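Local coordinates for protein putative tryptophan halogenase (Xanthomonas campestris pv. campestris, PDB 6Y1W) that is a flavin-dependent halogenase, probably using reduced FAD to halogenate an aromatic substrate, at residues V19-G24 with W29-A34; T46-D51 with L205-G210; G188-V193 with R225-G230. All coordinates share one frame; numbering follows the deposited sequence.

Contact 1: residues V19-G24 with W29-A34; sequences VVIAGG and WMAAAA
I21 sends the end of its side chain onto the backbone of helix 25-39, where CD1 lies 3.7 Å from A32 CA and 3.8 Å from A32 CB. A31 CB stands a little farther from the same methyl, at 4.4 Å. The reach comes from the torsions: CG1 is anti to the carbonyl carbon (chi1 -62°), and the extended second torsion carries CD1 on toward the helix. At the loop end, W29 brings its pyrrole part obliquely past G24, with CD1 and NE1 each 3.9 Å from G24 CA. This is the opening strand-turn-helix of a Rossmann-type beta-alpha-beta unit. G23 begins what fits the GxGxxG pattern, and G24 is predicted to bind FAD. The small alanines let the helix lie close to strand 18-22, while the positive phi of G23 (105°) suits a glycine at the turn. Farther out, W29 NE1 is hydrogen-bonded to E49 OE2, which ties the indole to the end of the next strand. L47 fills in from strand 44-49 against I21, W29 and A32. On other sides of the helix, M30 packs on L174, I354 and I358, while A33 meets F177 and S178.

Contact 2: residues T46-D51 with L205-G210; sequences TLVESD and LVLDDG. With BU9 (Meso-2,3-Butanediol), chain M.
V48 divides its two methyls between two leucines of strand 202-207. V48 CG1 comes to 3.6 Å from L207 CD2, a close methyl-to-methyl approach, whereas V48 CG2 reaches L205 CD1 more loosely at 4.3 Å. The split follows from the valine torsion: with CG1 anti to the backbone N (chi1 179°), CG2 is left anti to the carbonyl carbon, and the two branches diverge toward different partners. The V48 and L207 side chains run antiparallel, each passing the end of the other, and the touch itself is made by one methyl from each, with CD2 the leucine branch that meets the valine. L205 is also directed at the segment 46-51. All three of these residues are buried. The contact belongs to the FAD-type Rossmann sheet, in which strand 184-195 is the neighbour of both strands; here the side chains bridge directly between strands that are not adjacent, which agrees with the 8.9 Å between V48 CA and L207 CA. I213, from the outermost strand 212-214, touches both V48 and L207 and adds to the same apolar cluster. Just beyond L207 the chain reverses in a type I turn, closed by a 2.9 Å bond from G210 N to L207 O. At the other end, strand 44-49 runs out beside the bound butanediol, whose C01 methyl lies 3.1 Å from S50 N and 3.6 Å from E49 CA, as plain proximity. In many Rossmann folds an acidic residue at this strand end receives the ribose of the adenosine, and the diol may mark part of the FAD site. R185 forms salt bridges with both E49 and D51, and R189 NH1 is hydrogen-bonded to S50 OG.

Contact 3: residues G188-V193 with R225-G230; sequences GRIGSV and RALLIG. With BU9 (Meso-2,3-Butanediol), chain M.
I190 meets L227 and the bound butanediol along almost its whole length. I190 CB lies 4.1 Å from L227 CD1, and the distance from I190 CB to the diol oxygen O06 is 3.6 Å. CG1, anti to the carbonyl carbon (chi1 -62°), passes beside both diol hydroxyls, and CD1 ends 3.8 Å from O6 of the diol and 4.0 Å from L227 CD1. The isoleucine and leucine chains meet at a slant. The backbone N-H of I190 gives O06 a nearly straight hydrogen bond, 3.0 Å from N to O06 at 171°. This one polar bond fixes O06, and carbons of I190 and L227 lie against the hydroxyls. These parts join strand 184-195 of the Rossmann-type sheet to the weakly bonded helical turn that holds L227 and L228, and G191 with S192, both facing V206, form a classic beta bulge. Beyond it, V193 and L228 lie nearly perpendicular to each other, with L228 CD2 3.6 Å from V193 CG2 and slightly farther from CG1. In the helical turn D220 OD2 accepts the N-H groups of L228 and I229. R225 also reaches the diol, its CD 3.7 Å from C03.

Overall arrangement
All three contacts meet at the FAD-type Rossmann sheet. Contacts 1 and 2 have centres about 13 Å apart and share neighbouring strands: I21 N is 2.8 Å from T46 O, and G23 N is equally close to V48 O, both probable hydrogen bonds. Contacts 2 and 3, about 9 Å apart between centres, are joined by two more probable hydrogen bonds, G191 N to V206 O at 2.7 Å and D208 N to R189 O at 2.8 Å. Contact 3 returns to contact 1 through A22, whose CB packs 3.9 Å from I190 CD1 and likewise from L228 CD1. The butanediol sits where the three converge, touching G23 and lying about 6 Å from G24, which is predicted to bind FAD.

Contact 1: residues V19-G24 with W29-A34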
ATOM      1  N   VAL A  19      25.594   0.551  19.274  1.00 18.66           N
ATOM      2  CA  VAL A  19      25.393  -0.057  17.958  1.00 17.82           C
ATOM      3  C   VAL A  19      26.744  -0.170  17.279  1.00 13.69           C
ATOM      4  O   VAL A  19      27.488   0.812  17.189  1.00 16.73           O
ATOM      5  CB  VAL A  19      24.426   0.754  17.086  1.00 17.67           C
ATOM      6  CG1 VAL A  19      24.245   0.088  15.697  1.00 16.30           C
ATOM      7  CG2 VAL A  19      23.070   0.908  17.779  1.00 18.92           C
ATOM      8  N   VAL A  20      27.054  -1.367  16.789  1.00 13.19           N
ATOM      9  CA  VAL A  20      28.327  -1.614  16.127  1.00 12.74           C
ATOM     10  C   VAL A  20      28.022  -1.979  14.669  1.00 15.46           C
ATOM     11  O   VAL A  20      27.240  -2.902  14.414  1.00 15.83           O
ATOM     12  CB  VAL A  20      29.118  -2.730  16.824  1.00 17.81           C
ATOM     13  CG1 VAL A  20      30.362  -3.038  16.026  1.00 17.72           C
ATOM     14  CG2 VAL A  20      29.468  -2.294  18.249  1.00 17.75           C
ATOM     15  N   ILE A  21      28.617  -1.251  13.736  1.00 15.64           N
ATOM     16  CA  ILE A  21      28.427  -1.462  12.293  1.00 12.51           C
ATOM     17  C   ILE A  21      29.683  -2.142  11.768  1.00 16.04           C
ATOM     18  O   ILE A  21      30.787  -1.595  11.859  1.00 13.69           O
ATOM     19  CB  ILE A  21      28.177  -0.126  11.575  1.00 13.64           C
ATOM     20  CG1 ILE A  21      26.897   0.494  12.136  1.00 16.43           C
ATOM     21  CG2 ILE A  21      28.021  -0.332  10.044  1.00 17.62           C
ATOM     22  CD1 ILE A  21      26.638   1.936  11.702  1.00 14.84           C
ATOM     23  N   ALA A  22      29.544  -3.348  11.253  1.00 15.97           N
ATOM     24  CA  ALA A  22      30.684  -4.102  10.723  1.00 16.08           C
ATOM     25  C   ALA A  22      30.743  -3.891   9.222  1.00 16.05           C
ATOM     26  O   ALA A  22      29.843  -4.330   8.509  1.00 16.81           O
ATOM     27  CB  ALA A  22      30.560  -5.589  11.059  1.00 15.49           C
ATOM     28  N   GLY A  23      31.768  -3.178   8.758  1.00 17.05           N
ATOM     29  CA  GLY A  23      31.897  -2.871   7.347  1.00 15.06           C
ATOM     30  C   GLY A  23      31.558  -1.426   7.030  1.00 17.91           C
ATOM     31  O   GLY A  23      30.684  -0.812   7.648  1.00 16.70           O
ATOM     32  N   GLY A  24      32.246  -0.887   6.023  1.00 16.66           N
ATOM     33  CA  GLY A  24      32.045   0.476   5.586  1.00 17.99           C
ATOM     34  C   GLY A  24      31.328   0.477   4.257  1.00 15.82           C
ATOM     35  O   GLY A  24      30.287  -0.174   4.109  1.00 16.53           O
ATOM     36  N   TRP A  29      28.188   3.145   5.690  1.00 13.78           N
ATOM     37  CA  TRP A  29      28.119   4.580   5.965  1.00 12.78           C
ATOM     38  C   TRP A  29      26.731   5.138   5.712  1.00 13.17           C
ATOM     39  O   TRP A  29      26.365   6.147   6.323  1.00 14.41           O
ATOM     40  CB  TRP A  29      29.209   5.343   5.180  1.00 13.25           C
ATOM     41  CG  TRP A  29      30.589   5.083   5.769  1.00 15.64           C
ATOM     42  CD1 TRP A  29      31.610   4.378   5.195  1.00 14.82           C
ATOM     43  CD2 TRP A  29      31.061   5.482   7.066  1.00 13.53           C
ATOM     44  NE1 TRP A  29      32.690   4.340   6.045  1.00 14.66           N
ATOM     45  CE2 TRP A  29      32.371   4.997   7.205  1.00 14.17           C
ATOM     46  CE3 TRP A  29      30.492   6.202   8.116  1.00 17.90           C
ATOM     47  CZ2 TRP A  29      33.132   5.206   8.364  1.00 17.96           C
ATOM     48  CZ3 TRP A  29      31.232   6.409   9.256  1.00 16.07           C
ATOM     49  CH2 TRP A  29      32.546   5.907   9.378  1.00 18.20           C
ATOM     50  N   MET A  30      25.920   4.539   4.834  1.00 15.28           N
ATOM     51  CA  MET A  30      24.516   4.943   4.803  1.00 13.80           C
ATOM     52  C   MET A  30      23.846   4.619   6.134  1.00 13.71           C
ATOM     53  O   MET A  30      23.031   5.404   6.632  1.00 14.40           O
ATOM     54  CB  MET A  30      23.757   4.260   3.654  1.00 12.31           C
ATOM     55  CG  MET A  30      23.994   4.810   2.286  1.00 13.42           C
ATOM     56  SD  MET A  30      23.162   3.908   0.940  1.00 14.48           S
ATOM     57  CE  MET A  30      21.449   4.336   1.276  1.00 17.41           C
ATOM     58  N   ALA A  31      24.158   3.463   6.716  1.00 14.59           N
ATOM     59  CA  ALA A  31      23.555   3.101   8.001  1.00 13.04           C
ATOM     60  C   ALA A  31      24.046   4.028   9.103  1.00 14.51           C
ATOM     61  O   ALA A  31      23.257   4.516   9.924  1.00 15.22           O
ATOM     62  CB  ALA A  31      23.894   1.641   8.331  1.00 13.97           C
ATOM     63  N   ALA A  32      25.360   4.275   9.137  1.00 13.05           N
ATOM     64  CA  ALA A  32      25.910   5.161  10.154  1.00 13.05           C
ATOM     65  C   ALA A  32      25.312   6.545  10.041  1.00 13.25           C
ATOM     66  O   ALA A  32      25.054   7.198  11.053  1.00 14.82           O
ATOM     67  CB  ALA A  32      27.427   5.255  10.017  1.00 15.47           C
ATOM     68  N   ALA A  33      25.120   7.021   8.809  1.00 12.32           N
ATOM     69  CA  ALA A  33      24.629   8.380   8.607  1.00 13.62           C
ATOM     70  C   ALA A  33      23.211   8.539   9.121  1.00 15.18           C
ATOM     71  O   ALA A  33      22.909   9.484   9.864  1.00 14.52           O
ATOM     72  CB  ALA A  33      24.707   8.738   7.110  1.00 15.15           C
ATOM     73  N   ALA A  34      22.312   7.628   8.725  1.00 14.41           N
ATOM     74  CA  ALA A  34      20.923   7.755   9.146  1.00 13.07           C
ATOM     75  C   ALA A  34      20.776   7.508  10.645  1.00 13.38           C
ATOM     76  O   ALA A  34      20.005   8.217  11.310  1.00 14.87           O
ATOM     77  CB  ALA A  34      20.044   6.779   8.358  1.00 17.70           C
TER

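Contact 2: residues T46-D51 with L205-G210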
ATOM      1  N   THR A  46      29.580   2.815  16.630  1.00 15.84           N
ATOM      2  CA  THR A  46      30.935   2.518  16.188  1.00 13.68           C
ATOM      3  C   THR A  46      30.885   1.792  14.858  1.00 17.63           C
ATOM      4  O   THR A  46      30.105   0.851  14.706  1.00 20.54           O
ATOM      5  CB  THR A  46      31.629   1.644  17.220  1.00 16.68           C
ATOM      6  OG1 THR A  46      31.611   2.332  18.497  1.00 21.58           O
ATOM      7  CG2 THR A  46      33.045   1.276  16.766  1.00 21.22           C
ATOM      8  N   LEU A  47      31.729   2.210  13.905  1.00 15.47           N
ATOM      9  CA  LEU A  47      31.844   1.522  12.617  1.00 14.18           C
ATOM     10  C   LEU A  47      33.270   1.011  12.466  1.00 20.56           C
ATOM     11  O   LEU A  47      34.229   1.772  12.662  1.00 20.42           O
ATOM     12  CB  LEU A  47      31.479   2.450  11.439  1.00 17.12           C
ATOM     13  CG  LEU A  47      31.383   1.758  10.063  1.00 16.41           C
ATOM     14  CD1 LEU A  47      30.422   2.553   9.190  1.00 15.66           C
ATOM     15  CD2 LEU A  47      32.764   1.628   9.364  1.00 16.59           C
ATOM     16  N   VAL A  48      33.396  -0.282  12.158  1.00 16.43           N
ATOM     17  CA  VAL A  48      34.677  -0.957  11.951  1.00 18.71           C
ATOM     18  C   VAL A  48      34.831  -1.231  10.461  1.00 19.63           C
ATOM     19  O   VAL A  48      33.978  -1.880   9.854  1.00 20.29           O
ATOM     20  CB  VAL A  48      34.753  -2.273  12.733  1.00 22.01           C
ATOM     21  CG1 VAL A  48      36.107  -2.982  12.485  1.00 24.28           C
ATOM     22  CG2 VAL A  48      34.490  -2.009  14.231  1.00 23.46           C
ATOM     23  N   GLU A  49      35.939  -0.781   9.881  1.00 17.53           N
ATOM     24  CA  GLU A  49      36.193  -1.076   8.478  1.00 19.74           C
ATOM     25  C   GLU A  49      37.695  -1.101   8.260  1.00 23.85           C
ATOM     26  O   GLU A  49      38.461  -0.425   8.954  1.00 22.17           O
ATOM     27  CB  GLU A  49      35.553  -0.054   7.521  1.00 17.62           C
ATOM     28  CG  GLU A  49      36.125   1.376   7.643  1.00 20.17           C
ATOM     29  CD  GLU A  49      35.572   2.356   6.596  1.00 19.79           C
ATOM     30  OE1 GLU A  49      35.056   1.920   5.530  1.00 25.14           O
ATOM     31  OE2 GLU A  49      35.694   3.580   6.811  1.00 22.61           O
ATOM     32  N   SER A  50      38.098  -1.831   7.232  1.00 24.63           N
ATOM     33  CA  SER A  50      39.501  -1.993   6.881  1.00 20.05           C
ATOM     34  C   SER A  50      39.827  -1.088   5.702  1.00 29.29           C
ATOM     35  O   SER A  50      39.071  -1.055   4.722  1.00 27.98           O
ATOM     36  CB  SER A  50      39.781  -3.444   6.502  1.00 25.11           C
ATOM     37  OG  SER A  50      41.060  -3.538   5.921  1.00 35.29           O
ATOM     38  N   ASP A  51      40.952  -0.362   5.790  1.00 30.72           N
ATOM     39  CA  ASP A  51      41.415   0.421   4.640  1.00 33.95           C
ATOM     40  C   ASP A  51      41.835  -0.450   3.459  1.00 37.69           C
ATOM     41  O   ASP A  51      41.998   0.061   2.344  1.00 38.26           O
ATOM     42  CB  ASP A  51      42.578   1.328   5.049  1.00 31.76           C
ATOM     43  CG  ASP A  51      42.123   2.505   5.873  1.00 41.40           C
ATOM     44  OD1 ASP A  51      40.934   2.859   5.754  1.00 37.95           O
ATOM     45  OD2 ASP A  51      42.929   3.056   6.651  1.00 51.67           O
ATOM     46  N   LEU A 205      32.995  -7.743  18.678  1.00 20.69           N
ATOM     47  CA  LEU A 205      33.943  -8.053  17.622  1.00 22.44           C
ATOM     48  C   LEU A 205      35.346  -7.963  18.204  1.00 29.23           C
ATOM     49  O   LEU A 205      35.601  -7.185  19.135  1.00 32.05           O
ATOM     50  CB  LEU A 205      33.832  -7.095  16.435  1.00 21.17           C
ATOM     51  CG  LEU A 205      32.417  -6.838  15.914  1.00 22.16           C
ATOM     52  CD1 LEU A 205      32.506  -5.773  14.835  1.00 25.72           C
ATOM     53  CD2 LEU A 205      31.744  -8.115  15.376  1.00 23.78           C
ATOM     54  N   VAL A 206      36.237  -8.815  17.703  1.00 26.86           N
ATOM     55  CA  VAL A 206      37.642  -8.767  18.086  1.00 24.29           C
ATOM     56  C   VAL A 206      38.471  -8.531  16.835  1.00 30.28           C
ATOM     57  O   VAL A 206      38.409  -9.330  15.890  1.00 34.66           O
ATOM     58  CB  VAL A 206      38.090 -10.040  18.817  1.00 35.98           C
ATOM     59  CG1 VAL A 206      39.542  -9.866  19.254  1.00 35.72           C
ATOM     60  CG2 VAL A 206      37.196 -10.296  20.033  1.00 35.87           C
ATOM     61  N   LEU A 207      39.229  -7.430  16.818  1.00 25.89           N
ATOM     62  CA  LEU A 207      40.042  -7.084  15.661  1.00 33.77           C
ATOM     63  C   LEU A 207      41.350  -7.870  15.654  1.00 39.79           C
ATOM     64  O   LEU A 207      41.728  -8.521  16.634  1.00 39.70           O
ATOM     65  CB  LEU A 207      40.352  -5.584  15.628  1.00 29.80           C
ATOM     66  CG  LEU A 207      39.131  -4.653  15.687  1.00 34.57           C
ATOM     67  CD1 LEU A 207      39.533  -3.204  15.466  1.00 35.63           C
ATOM     68  CD2 LEU A 207      38.072  -5.068  14.676  1.00 32.16           C
ATOM     69  N   ASP A 208      42.076  -7.757  14.537  1.00 40.84           N
ATOM     70  CA  ASP A 208      43.319  -8.507  14.409  1.00 42.39           C
ATOM     71  C   ASP A 208      44.374  -8.068  15.416  1.00 48.09           C
ATOM     72  O   ASP A 208      45.287  -8.844  15.707  1.00 53.54           O
ATOM     73  CB  ASP A 208      43.893  -8.338  13.000  1.00 42.26           C
ATOM     74  CG  ASP A 208      43.200  -9.205  11.973  1.00 56.28           C
ATOM     75  OD1 ASP A 208      42.425 -10.113  12.368  1.00 44.09           O
ATOM     76  OD2 ASP A 208      43.441  -8.979  10.764  1.00 48.63           O
ATOM     77  N   ASP A 209      44.227  -6.893  16.024  1.00 51.58           N
ATOM     78  CA  ASP A 209      45.169  -6.414  17.025  1.00 46.11           C
ATOM     79  C   ASP A 209      44.683  -6.670  18.440  1.00 48.11           C
ATOM     80  O   ASP A 209      45.282  -6.163  19.393  1.00 59.66           O
ATOM     81  CB  ASP A 209      45.445  -4.920  16.822  1.00 52.48           C
ATOM     82  CG  ASP A 209      44.194  -4.056  16.980  1.00 62.45           C
ATOM     83  OD1 ASP A 209      43.161  -4.562  17.477  1.00 45.63           O
ATOM     84  OD2 ASP A 209      44.237  -2.865  16.593  1.00 59.42           O
ATOM     85  N   GLY A 210      43.593  -7.414  18.599  1.00 40.50           N
ATOM     86  CA  GLY A 210      43.081  -7.709  19.913  1.00 45.79           C
ATOM     87  C   GLY A 210      42.046  -6.741  20.430  1.00 44.03           C
ATOM     88  O   GLY A 210      41.506  -6.966  21.520  1.00 34.80           O
TER
HETATM   89  C03 BU9 M 611      35.815  -7.119   6.557  0.81 31.37           C
HETATM   90  C04 BU9 M 611      36.754  -6.469   7.583  0.81 30.05           C
HETATM   91  O06 BU9 M 611      36.774  -7.272   8.736  0.81 36.41           O
HETATM   92  C05 BU9 M 611      36.305  -5.040   7.930  0.81 37.91           C
HETATM   93  C01 BU9 M 611      36.150  -4.203   6.655  0.81 25.17           C
HETATM   94  O6  BU9 M 611      35.081  -5.046   8.634  0.81 38.91           O

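Contact 3: residues G188-V193 with R225-G230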
ATOM      1  N   GLY A 188      40.397  -1.310  10.798  1.00 21.64           N
ATOM      2  CA  GLY A 188      40.994  -2.594  11.096  1.00 31.95           C
ATOM      3  C   GLY A 188      40.209  -3.747  10.518  1.00 35.12           C
ATOM      4  O   GLY A 188      39.181  -3.578   9.860  1.00 28.69           O
ATOM      5  N   ARG A 189      40.704  -4.938  10.821  1.00 30.19           N
ATOM      6  CA  ARG A 189      40.086  -6.155  10.332  1.00 35.30           C
ATOM      7  C   ARG A 189      39.575  -6.984  11.493  1.00 28.41           C
ATOM      8  O   ARG A 189      40.289  -7.226  12.474  1.00 31.18           O
ATOM      9  CB  ARG A 189      41.076  -6.978   9.496  1.00 34.00           C
ATOM     10  CG  ARG A 189      41.527  -6.241   8.257  1.00 54.36           C
ATOM     11  CD  ARG A 189      42.736  -6.884   7.600  1.00 71.67           C
ATOM     12  NE  ARG A 189      42.376  -7.818   6.531  1.00 84.31           N
ATOM     13  CZ  ARG A 189      41.644  -7.517   5.458  1.00 78.07           C
ATOM     14  NH1 ARG A 189      41.176  -6.291   5.271  1.00 56.06           N
ATOM     15  NH2 ARG A 189      41.387  -8.454   4.552  1.00 76.76           N
ATOM     16  N   ILE A 190      38.376  -7.506  11.314  1.00 29.15           N
ATOM     17  CA  ILE A 190      37.739  -8.326  12.333  1.00 26.81           C
ATOM     18  C   ILE A 190      38.391  -9.708  12.291  1.00 26.23           C
ATOM     19  O   ILE A 190      38.381 -10.380  11.256  1.00 36.72           O
ATOM     20  CB  ILE A 190      36.224  -8.414  12.097  1.00 29.96           C
ATOM     21  CG1 ILE A 190      35.579  -7.033  12.198  1.00 31.63           C
ATOM     22  CG2 ILE A 190      35.567  -9.319  13.113  1.00 28.73           C
ATOM     23  CD1 ILE A 190      34.140  -7.038  11.738  1.00 28.47           C
ATOM     24  N   GLY A 191      38.981 -10.119  13.409  1.00 32.48           N
ATOM     25  CA  GLY A 191      39.580 -11.441  13.515  1.00 31.45           C
ATOM     26  C   GLY A 191      38.643 -12.511  14.046  1.00 40.86           C
ATOM     27  O   GLY A 191      38.751 -13.679  13.654  1.00 42.65           O
ATOM     28  N   SER A 192      37.725 -12.143  14.938  1.00 35.17           N
ATOM     29  CA  SER A 192      36.749 -13.103  15.436  1.00 30.78           C
ATOM     30  C   SER A 192      35.515 -12.371  15.957  1.00 31.82           C
ATOM     31  O   SER A 192      35.549 -11.168  16.240  1.00 33.30           O
ATOM     32  CB  SER A 192      37.356 -14.001  16.515  1.00 35.96           C
ATOM     33  OG  SER A 192      37.711 -13.268  17.666  1.00 38.95           O
ATOM     34  N   VAL A 193      34.413 -13.118  16.040  1.00 30.27           N
ATOM     35  CA  VAL A 193      33.146 -12.632  16.563  1.00 26.42           C
ATOM     36  C   VAL A 193      32.795 -13.466  17.785  1.00 31.28           C
ATOM     37  O   VAL A 193      32.738 -14.698  17.697  1.00 39.78           O
ATOM     38  CB  VAL A 193      32.041 -12.727  15.503  1.00 27.30           C
ATOM     39  CG1 VAL A 193      30.750 -12.127  16.020  1.00 23.35           C
ATOM     40  CG2 VAL A 193      32.502 -12.050  14.211  1.00 25.92           C
ATOM     41  N   ARG A 225      31.084 -11.255   2.476  1.00 19.98           N
ATOM     42  CA  ARG A 225      31.725 -11.972   3.576  1.00 22.57           C
ATOM     43  C   ARG A 225      30.698 -12.368   4.621  1.00 23.23           C
ATOM     44  O   ARG A 225      30.803 -13.451   5.203  1.00 22.60           O
ATOM     45  CB  ARG A 225      32.810 -11.105   4.243  1.00 19.91           C
ATOM     46  CG  ARG A 225      33.847 -10.521   3.320  1.00 31.20           C
ATOM     47  CD  ARG A 225      34.808  -9.607   4.056  1.00 31.84           C
ATOM     48  NE  ARG A 225      36.101  -9.584   3.373  1.00 62.33           N
ATOM     49  CZ  ARG A 225      36.347  -8.957   2.222  1.00 70.11           C
ATOM     50  NH1 ARG A 225      37.562  -9.013   1.689  1.00 64.14           N
ATOM     51  NH2 ARG A 225      35.397  -8.254   1.610  1.00 58.35           N
ATOM     52  N   ALA A 226      29.647 -11.558   4.798  1.00 20.00           N
ATOM     53  CA  ALA A 226      28.582 -11.820   5.766  1.00 16.88           C
ATOM     54  C   ALA A 226      29.144 -12.394   7.065  1.00 17.85           C
ATOM     55  O   ALA A 226      28.707 -13.439   7.559  1.00 21.23           O
ATOM     56  CB  ALA A 226      27.491 -12.726   5.184  1.00 15.71           C
ATOM     57  N   LEU A 227      30.119 -11.688   7.621  1.00 18.05           N
ATOM     58  CA  LEU A 227      30.834 -12.195   8.796  1.00 21.81           C
ATOM     59  C   LEU A 227      29.895 -12.474   9.967  1.00 24.76           C
ATOM     60  O   LEU A 227      30.127 -13.398  10.764  1.00 23.17           O
ATOM     61  CB  LEU A 227      31.885 -11.189   9.226  1.00 18.90           C
ATOM     62  CG  LEU A 227      32.999 -10.792   8.260  1.00 35.63           C
ATOM     63  CD1 LEU A 227      33.963  -9.863   8.970  1.00 33.38           C
ATOM     64  CD2 LEU A 227      33.726 -12.032   7.772  1.00 32.55           C
ATOM     65  N   LEU A 228      28.876 -11.643  10.144  1.00 17.96           N
ATOM     66  CA  LEU A 228      27.986 -11.818  11.287  1.00 16.29           C
ATOM     67  C   LEU A 228      26.757 -12.666  10.955  1.00 20.05           C
ATOM     68  O   LEU A 228      26.508 -13.686  11.609  1.00 19.96           O
ATOM     69  CB  LEU A 228      27.565 -10.444  11.847  1.00 17.56           C
ATOM     70  CG  LEU A 228      28.707  -9.448  12.120  1.00 20.02           C
ATOM     71  CD1 LEU A 228      28.132  -8.156  12.777  1.00 22.35           C
ATOM     72  CD2 LEU A 228      29.763 -10.033  13.012  1.00 25.90           C
ATOM     73  N   ILE A 229      25.960 -12.248   9.960  1.00 16.24           N
ATOM     74  CA  ILE A 229      24.693 -12.911   9.698  1.00 16.93           C
ATOM     75  C   ILE A 229      24.942 -14.291   9.120  1.00 19.72           C
ATOM     76  O   ILE A 229      24.152 -15.217   9.356  1.00 21.12           O
ATOM     77  CB  ILE A 229      23.820 -12.036   8.772  1.00 19.28           C
ATOM     78  CG1 ILE A 229      22.361 -12.510   8.720  1.00 21.70           C
ATOM     79  CG2 ILE A 229      24.433 -11.942   7.355  1.00 20.82           C
ATOM     80  CD1 ILE A 229      21.506 -12.144   9.961  1.00 21.75           C
ATOM     81  N   GLY A 230      26.054 -14.454   8.401  1.00 19.36           N
ATOM     82  CA  GLY A 230      26.370 -15.720   7.756  1.00 23.28           C
ATOM     83  C   GLY A 230      27.376 -16.561   8.504  1.00 24.13           C
ATOM     84  O   GLY A 230      27.046 -17.657   8.979  1.00 29.28           O
TER
HETATM   85  C03 BU9 M 611      35.815  -7.119   6.557  0.81 31.37           C
HETATM   86  C04 BU9 M 611      36.754  -6.469   7.583  0.81 30.05           C
HETATM   87  O06 BU9 M 611      36.774  -7.272   8.736  0.81 36.41           O
HETATM   88  C05 BU9 M 611      36.305  -5.040   7.930  0.81 37.91           C
HETATM   89  C01 BU9 M 611      36.150  -4.203   6.655  0.81 25.17           C
HETATM   90  O6  BU9 M 611      35.081  -5.046   8.634  0.81 38.91           O